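Local coordinates for protein cadherin-5 (Gallus gallus, PDB 3PPE) that mediates calcium-dependent, mainly homophilic adhesion between cells, probably helps to organise endothelial junctions and couples actin fibres to them, at residues Leu61-Glu64 / Lys65-Tyr69; Gly187-Gly190 / Glu191-Ala195; Tyr144-Ile147 / Lys148-Tyr152. All blocks are in the same frame, centred on the assembly; numbering follows the deposited sequence.

The three contacts come along the chain in the order 1, 3, 2 and fall in both extracellular cadherin repeats. Contact 1 lies in the first repeat, where the loop after strand 54-57 binds two of the calcium ions and leads into strand 68-77. Contacts 2 and 3 belong to the second repeat and reach the same mixed sheet: contact 3 leaves edge strand 142-148, contact 2 enters strand 194-202, and strand 175-184 runs between them. Their centres are about 15 Å apart. From contact 1 to contact 2 the centres are about 23 Å apart and to contact 3 about 36 Å, a progression from the calcium-stiffened junction into the second repeat.

Contact 1: residues Leu61-Glu64 / Lys65-Tyr69; sequences LDRE and KKAEY. With CA (calcium ion), chain C; CA (calcium ion), chain E.
Asp62 grips Lys65 and Lys66 with its backbone and a calcium ion with its side chain. Its carbonyl O accepts two N-H groups: Lys66 N, 3.2 Å from Asp62 O, meets the carbonyl almost head-on with an N-H...O angle of 169°, while Lys65 N lies well above the carbonyl plane. Asp62 CG stands anti to the backbone N (chi1 -179°), which carries OD1 to 2.3 Å from the chain C calcium ion. Glu64 OE1 bridges this metal, at 2.3 Å, to the chain E calcium ion, which it shares with Glu64 OE2. Glu11 and Asp99 bind both ions; Glu12 and a water also bind the chain C ion, and Asp96, Ile97 and Asp132 the chain E ion. The sequence is the LDRE calcium-binding motif of cadherins.

The second shell fixes these carboxylates. Glu64 N donates to Asp62 OD1 from above the carboxylate plane at 3.0 Å, closing an Asx turn. Arg63 NH2 forms a salt bridge with Glu64 OE2 at 2.9 Å, using the lone pair that points away from OE1, and its guanidinium is also held by the calcium ligand Asp96. The aliphatic part of Arg63 leans on the following turn, with Arg63 CG 3.8 Å from Ala67 CB. An alanine in place of Arg63 would probably leave Glu64 OE2 and Asp96 without this shared positive partner and remove the contact of CG with Ala67 CB.

Beyond the turn, Leu61 CD2 comes within 3.8 Å of Tyr69 OH, both side chains being buried against Val94. Ala67 and Tyr69 make backbone hydrogen bonds with Val94 and Ile92, so the metal-binding loop passes straight into strand 68-77 beside strand 82-95, while Leu61 bonds through its backbone to Glu12.

Contact 2: residues Gly187-Gly190 / Glu191-Ala195; sequences GLTG and ESSTA
Thr189 meets Ser193 where the backbone, extended through Gly190 (phi -163°, psi 117°) and Glu191, curls back at Ser192 and Ser193 to start strand 194-202, though the detailed geometry of the bend from Gly190 to Ser193 is uncertain. Thr189 OG1 stands anti to its own backbone N (chi1 -174°), a position that sends the hydroxyl toward the returning chain. Ser193 CB points back at the Thr189-Gly190 side, but its spacing from Gly190 CA is too short to be trusted, which makes its 3.0 Å from Thr189 OG1 doubtful too. The fit of the Glu191 carboxylate beside Gly190 O is likewise doubtful.

The two hydroxyls come within 3.4 Å, Thr189 OG1 to Ser193 OG, at an angle too poor for a hydrogen bond. Each is engaged with a backbone carbonyl instead: Thr189 OG1 with Ala182 O of strand 175-184, Ser193 OG with Pro102 O next to strand 103-104. Leu188 N, nearer the start of the loop, bonds to Asp184, a calcium ligand.

The chemistry is thus of two neighbouring hydroxyls turned to separate carbonyls, tying this hairpin connection both to the preceding strand and to the segment linking the repeats.

Contact 3: residues Tyr144-Ile147 / Lys148-Tyr152; sequences YQII and KGNEY
Ile146 is set at chi1 -64°, which leaves its CG2 methyl anti to the backbone N and directed into the turn formed by Lys148, Gly149 and Asn150. The methyl rests against the inner side of the turn: Ile146 CG2 is 3.2 Å from Lys148 O, a close approach, and 3.5 Å from Asn150 N. It also lies 3.8 Å from Gly149 C. The backbone of the turn puts Asn150 CB 4.0 Å from Ile146 CG2. In one of the two conformers modelled for Asn150, CG sits between the backbone N and carbonyl carbon (chi1 40°), a setting that turns the amide back toward the Ile146-Ile147 backbone, with Asn150 OD1 3.7 Å from Ile147 C; the amide placement is accordingly less certain than that of the methyl.

Gly149 makes the tight path possible, since at its phi of 97° a CB would be forced against Lys148 O. Farther round, Tyr152 N donates to Gly149 O at 3.1 Å and closes the next turn.

Strand 142-148 is disturbed just here by a classic beta bulge: Ile147 and Lys148 both face Ile179 of strand 175-184, and the chain turns a corner at Ile147. Lys148 bends away from the turn so that its NZ reaches Glu177 O. Ile146, in contrast, is buried among Ile178, Phe153 and Val155.

The contact between the two segments is therefore one of van der Waals touch, an aliphatic methyl against peptide groups. The bulge is fastened to strand 175-184 by backbone bonds to Ile179 and by Lys148 NZ to Glu177 O, while Ile146 brings the start of the turn into the apolar interior of the second cadherin repeat.

Contact 1: residues Leu61-Glu64 / Lys65-Tyr69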
loop_
_atom_site.group_PDB
_atom_site.type_symbol
_atom_site.label_atom_id
_atom_site.label_comp_id
_atom_site.label_asym_id
_atom_site.label_seq_id
_atom_site.Cartn_x
_atom_site.Cartn_y
_atom_site.Cartn_z
ATOM N N LEU A 61 12.756 -6.333 -1.352
ATOM C CA LEU A 61 12.369 -7.725 -1.292
ATOM C C LEU A 61 12.437 -8.435 -2.678
ATOM O O LEU A 61 12.158 -7.843 -3.709
ATOM C CB LEU A 61 10.939 -7.822 -0.730
ATOM C CG LEU A 61 10.711 -7.178 0.649
ATOM C CD1 LEU A 61 9.215 -7.101 0.962
ATOM C CD2 LEU A 61 11.509 -7.933 1.728
ATOM N N ASP A 62 12.771 -9.710 -2.666
ATOM C CA ASP A 62 12.792 -10.492 -3.885
ATOM C C ASP A 62 11.838 -11.634 -3.678
ATOM O O ASP A 62 12.126 -12.524 -2.898
ATOM C CB ASP A 62 14.211 -11.019 -4.100
ATOM C CG ASP A 62 14.356 -11.852 -5.373
ATOM O OD1 ASP A 62 13.396 -11.983 -6.173
ATOM O OD2 ASP A 62 15.461 -12.369 -5.555
ATOM N N ARG A 63 10.694 -11.612 -4.359
ATOM C CA ARG A 63 9.728 -12.726 -4.263
ATOM C C ARG A 63 10.357 -14.090 -4.615
ATOM O O ARG A 63 9.969 -15.130 -4.069
ATOM C CB ARG A 63 8.494 -12.458 -5.143
ATOM C CG ARG A 63 7.300 -13.352 -4.849
ATOM C CD ARG A 63 6.451 -13.518 -6.120
ATOM N NE ARG A 63 7.208 -14.268 -7.153
ATOM C CZ ARG A 63 7.274 -15.603 -7.193
ATOM N NH1 ARG A 63 6.647 -16.317 -6.288
ATOM N NH2 ARG A 63 8.014 -16.222 -8.102
ATOM N N GLU A 64 11.340 -14.083 -5.494
ATOM C CA GLU A 64 11.977 -15.338 -5.902
ATOM C C GLU A 64 12.905 -15.928 -4.827
ATOM O O GLU A 64 13.275 -17.093 -4.903
ATOM C CB GLU A 64 12.722 -15.174 -7.235
ATOM C CG GLU A 64 11.791 -15.161 -8.456
ATOM C CD GLU A 64 10.973 -13.904 -8.613
ATOM O OE1 GLU A 64 11.532 -12.775 -8.626
ATOM O OE2 GLU A 64 9.738 -14.025 -8.764
ATOM N N LYS A 65 13.251 -15.123 -3.819
ATOM C CA LYS A 65 13.969 -15.604 -2.625
ATOM C C LYS A 65 12.975 -16.066 -1.550
ATOM O O LYS A 65 13.087 -17.171 -1.009
ATOM C CB LYS A 65 14.715 -14.420 -2.047
ATOM C CG LYS A 65 16.181 -14.612 -1.799
ATOM C CD LYS A 65 16.954 -14.512 -3.127
ATOM C CE LYS A 65 18.360 -13.942 -2.901
ATOM N NZ LYS A 65 19.355 -14.640 -3.772
ATOM N N LYS A 66 11.999 -15.198 -1.221
ATOM C CA LYS A 66 10.948 -15.560 -0.249
ATOM C C LYS A 66 9.662 -14.881 -0.639
ATOM O O LYS A 66 9.647 -13.679 -0.851
ATOM C CB LYS A 66 11.354 -15.146 1.164
ATOM C CG LYS A 66 10.374 -15.665 2.236
ATOM C CD LYS A 66 11.063 -15.747 3.581
ATOM C CE LYS A 66 10.039 -15.971 4.689
ATOM N NZ LYS A 66 9.375 -17.308 4.621
ATOM N N ALA A 67 8.586 -15.631 -0.774
ATOM C CA ALA A 67 7.393 -15.079 -1.426
ATOM C C ALA A 67 6.345 -14.564 -0.437
ATOM O O ALA A 67 5.393 -13.853 -0.817
ATOM C CB ALA A 67 6.796 -16.114 -2.352
ATOM N N GLU A 68 6.488 -14.946 0.826
ATOM C CA GLU A 68 5.557 -14.483 1.867
ATOM C C GLU A 68 6.157 -14.711 3.263
ATOM O O GLU A 68 7.112 -15.471 3.405
ATOM C CB GLU A 68 4.170 -15.138 1.730
ATOM C CG GLU A 68 4.175 -16.604 2.034
ATOM C CD GLU A 68 2.794 -17.249 1.887
ATOM O OE1 GLU A 68 2.145 -17.051 0.823
ATOM O OE2 GLU A 68 2.384 -17.990 2.809
ATOM N N TYR A 69 5.606 -14.001 4.254
ATOM C CA TYR A 69 6.111 -13.963 5.623
ATOM C C TYR A 69 4.908 -14.091 6.573
ATOM O O TYR A 69 3.956 -13.346 6.447
ATOM C CB TYR A 69 6.831 -12.641 5.923
ATOM C CG TYR A 69 8.066 -12.364 5.067
ATOM C CD1 TYR A 69 7.954 -11.826 3.772
ATOM C CD2 TYR A 69 9.337 -12.643 5.550
ATOM C CE1 TYR A 69 9.123 -11.587 2.969
ATOM C CE2 TYR A 69 10.467 -12.396 4.782
ATOM C CZ TYR A 69 10.358 -11.870 3.500
ATOM O OH TYR A 69 11.510 -11.640 2.746
HETATM CA CA CA C . 12.730 -10.888 -8.045
HETATM CA CA CA E . 9.355 -11.874 -10.025
HETATM O O HOH W 1 14.485 -11.930 -9.422
#

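Contact 2: residues Gly187-Gly190 / Glu191-Ala195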
loop_
_atom_site.group_PDB
_atom_site.type_symbol
_atom_site.label_atom_id
_atom_site.label_comp_id
_atom_site.label_asym_id
_atom_site.label_seq_id
_atom_site.Cartn_x
_atom_site.Cartn_y
_atom_site.Cartn_z
ATOM N N GLY A 187 7.557 -10.538 -22.861
ATOM C CA GLY A 187 8.591 -10.247 -23.837
ATOM C C GLY A 187 9.988 -10.400 -23.264
ATOM O O GLY A 187 10.979 -10.109 -23.934
ATOM N N LEU A 188 10.065 -10.859 -22.020
ATOM C CA LEU A 188 11.331 -10.907 -21.298
ATOM C C LEU A 188 12.229 -12.016 -21.832
ATOM O O LEU A 188 11.914 -13.200 -21.703
ATOM C CB LEU A 188 11.086 -11.104 -19.800
ATOM C CG LEU A 188 11.873 -10.191 -18.860
ATOM C CD1 LEU A 188 11.736 -8.736 -19.280
ATOM C CD2 LEU A 188 11.420 -10.383 -17.420
ATOM N N THR A 189 13.348 -11.627 -22.434
ATOM C CA THR A 189 14.445 -12.552 -22.684
ATOM C C THR A 189 15.792 -11.840 -22.622
ATOM O O THR A 189 15.881 -10.698 -22.170
ATOM C CB THR A 189 14.304 -13.242 -24.053
ATOM O OG1 THR A 189 15.315 -14.246 -24.194
ATOM C CG2 THR A 189 14.444 -12.227 -25.176
ATOM N N GLY A 190 16.838 -12.521 -23.077
ATOM C CA GLY A 190 17.087 -13.894 -22.677
ATOM C C GLY A 190 18.526 -14.218 -23.024
ATOM O O GLY A 190 18.910 -14.211 -24.194
ATOM N N GLU A 191 19.325 -14.505 -22.002
ATOM C CA GLU A 191 20.249 -15.633 -22.044
ATOM C C GLU A 191 20.578 -15.924 -20.583
ATOM O O GLU A 191 21.363 -15.210 -19.959
ATOM C CB GLU A 191 21.537 -15.423 -22.842
ATOM C CG GLU A 191 21.331 -15.352 -24.346
ATOM C CD GLU A 191 20.896 -13.975 -24.809
ATOM O OE1 GLU A 191 20.792 -13.066 -23.960
ATOM O OE2 GLU A 191 20.661 -13.802 -26.024
ATOM N N SER A 192 19.973 -16.977 -20.044
ATOM C CA SER A 192 20.209 -18.330 -20.533
ATOM C C SER A 192 19.071 -18.798 -21.433
ATOM O O SER A 192 18.696 -19.971 -21.417
ATOM C CB SER A 192 20.388 -19.299 -19.362
ATOM O OG SER A 192 21.759 -19.490 -19.062
ATOM N N SER A 193 18.525 -17.874 -22.217
ATOM C CA SER A 193 17.207 -18.057 -22.814
ATOM C C SER A 193 17.314 -18.656 -24.213
ATOM O O SER A 193 16.338 -18.685 -24.961
ATOM C CB SER A 193 16.453 -16.727 -22.867
ATOM O OG SER A 193 15.971 -16.362 -21.586
ATOM N N THR A 194 18.506 -19.132 -24.559
ATOM C CA THR A 194 18.694 -19.923 -25.770
ATOM C C THR A 194 19.273 -21.296 -25.447
ATOM O O THR A 194 19.882 -21.493 -24.395
ATOM C CB THR A 194 19.620 -19.209 -26.772
ATOM O OG1 THR A 194 20.926 -19.065 -26.202
ATOM C CG2 THR A 194 19.069 -17.835 -27.120
ATOM N N ALA A 195 19.079 -22.244 -26.358
ATOM C CA ALA A 195 19.747 -23.537 -26.272
ATOM C C ALA A 195 19.923 -24.159 -27.654
ATOM O O ALA A 195 19.414 -23.641 -28.649
ATOM C CB ALA A 195 18.971 -24.477 -25.361
#

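Contact 3: residues Tyr144-Ile147 / Lys148-Tyr152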
loop_
_atom_site.group_PDB
_atom_site.type_symbol
_atom_site.label_atom_id
_atom_site.label_comp_id
_atom_site.label_asym_id
_atom_site.label_seq_id
_atom_site.Cartn_x
_atom_site.Cartn_y
_atom_site.Cartn_z
ATOM N N TYR A 144 8.221 -20.130 -27.314
ATOM C CA TYR A 144 9.447 -20.655 -27.905
ATOM C C TYR A 144 9.522 -20.268 -29.385
ATOM O O TYR A 144 8.504 -20.230 -30.051
ATOM C CB TYR A 144 9.435 -22.188 -27.809
ATOM C CG TYR A 144 9.424 -22.751 -26.400
ATOM C CD1 TYR A 144 8.225 -22.988 -25.732
ATOM C CD2 TYR A 144 10.620 -23.006 -25.727
ATOM C CE1 TYR A 144 8.204 -23.508 -24.412
ATOM C CE2 TYR A 144 10.615 -23.544 -24.380
ATOM C CZ TYR A 144 9.415 -23.799 -23.767
ATOM O OH TYR A 144 9.386 -24.292 -22.492
ATOM N N GLN A 145 10.744 -20.057 -29.887
ATOM C CA GLN A 145 10.972 -19.754 -31.275
ATOM C C GLN A 145 12.245 -20.513 -31.695
ATOM O O GLN A 145 13.183 -20.654 -30.908
ATOM C CB GLN A 145 11.129 -18.210 -31.392
ATOM C CG GLN A 145 11.436 -17.639 -32.768
ATOM C CD GLN A 145 11.663 -16.081 -32.746
ATOM O OE1 GLN A 145 11.752 -15.436 -31.662
ATOM N NE2 GLN A 145 11.791 -15.494 -33.941
ATOM N N ILE A 146 12.268 -21.047 -32.911
ATOM C CA ILE A 146 13.528 -21.526 -33.484
ATOM C C ILE A 146 14.160 -20.353 -34.239
ATOM O O ILE A 146 13.508 -19.733 -35.089
ATOM C CB ILE A 146 13.344 -22.749 -34.410
ATOM C CG1 ILE A 146 12.809 -23.945 -33.588
ATOM C CG2 ILE A 146 14.705 -23.131 -35.111
ATOM C CD1 ILE A 146 12.481 -25.128 -34.468
ATOM N N ILE A 147 15.401 -20.016 -33.889
ATOM C CA ILE A 147 16.034 -18.837 -34.462
ATOM C C ILE A 147 17.177 -19.237 -35.418
ATOM O O ILE A 147 17.758 -18.393 -36.105
ATOM C CB ILE A 147 16.538 -17.833 -33.350
ATOM C CG1 ILE A 147 17.580 -18.469 -32.442
ATOM C CG2 ILE A 147 15.357 -17.246 -32.488
ATOM C CD1 ILE A 147 18.125 -17.454 -31.381
ATOM N N LYS A 148 17.530 -20.522 -35.432
ATOM C CA LYS A 148 18.415 -21.059 -36.461
ATOM C C LYS A 148 17.923 -22.445 -36.820
ATOM O O LYS A 148 17.812 -23.282 -35.932
ATOM C CB LYS A 148 19.879 -21.102 -35.975
ATOM C CG LYS A 148 20.867 -21.788 -36.964
ATOM C CD LYS A 148 22.331 -21.754 -36.448
ATOM C CE LYS A 148 22.787 -23.093 -35.783
ATOM N NZ LYS A 148 23.322 -24.183 -36.705
ATOM N N GLY A 149 17.614 -22.686 -38.102
ATOM C CA GLY A 149 17.066 -24.009 -38.523
ATOM C C GLY A 149 15.554 -24.107 -38.655
ATOM O O GLY A 149 14.986 -25.200 -38.760
ATOM N N ASN A 150 14.905 -22.950 -38.645
ATOM C CA ASN A 150 13.451 -22.871 -38.689
ATOM C C ASN A 150 12.855 -23.315 -40.051
ATOM O O ASN A 150 11.663 -23.587 -40.154
ATOM C CB ASN A 150 12.988 -21.457 -38.265
ATOM C CG ASN A 150 13.883 -20.358 -38.820
ATOM O OD1 ASN A 150 15.015 -20.126 -38.332
ATOM N ND2 ASN A 150 13.398 -19.686 -39.862
ATOM N N GLU A 151 13.690 -23.425 -41.080
ATOM C CA GLU A 151 13.279 -23.984 -42.391
ATOM C C GLU A 151 13.060 -25.501 -42.357
ATOM O O GLU A 151 12.348 -26.063 -43.222
ATOM C CB GLU A 151 14.355 -23.713 -43.433
ATOM C CG GLU A 151 14.720 -22.253 -43.586
ATOM C CD GLU A 151 15.804 -21.781 -42.589
ATOM O OE1 GLU A 151 16.231 -22.547 -41.679
ATOM O OE2 GLU A 151 16.228 -20.607 -42.743
ATOM N N TYR A 152 13.686 -26.153 -41.370
ATOM C CA TYR A 152 13.724 -27.607 -41.246
ATOM C C TYR A 152 12.797 -28.145 -40.158
ATOM O O TYR A 152 12.222 -29.236 -40.331
ATOM C CB TYR A 152 15.178 -28.077 -41.031
ATOM C CG TYR A 152 16.040 -27.646 -42.192
ATOM C CD1 TYR A 152 16.906 -26.554 -42.068
ATOM C CD2 TYR A 152 15.919 -28.264 -43.445
ATOM C CE1 TYR A 152 17.653 -26.121 -43.130
ATOM C CE2 TYR A 152 16.679 -27.844 -44.511
ATOM C CZ TYR A 152 17.540 -26.771 -44.340
ATOM O OH TYR A 152 18.289 -26.323 -45.383
#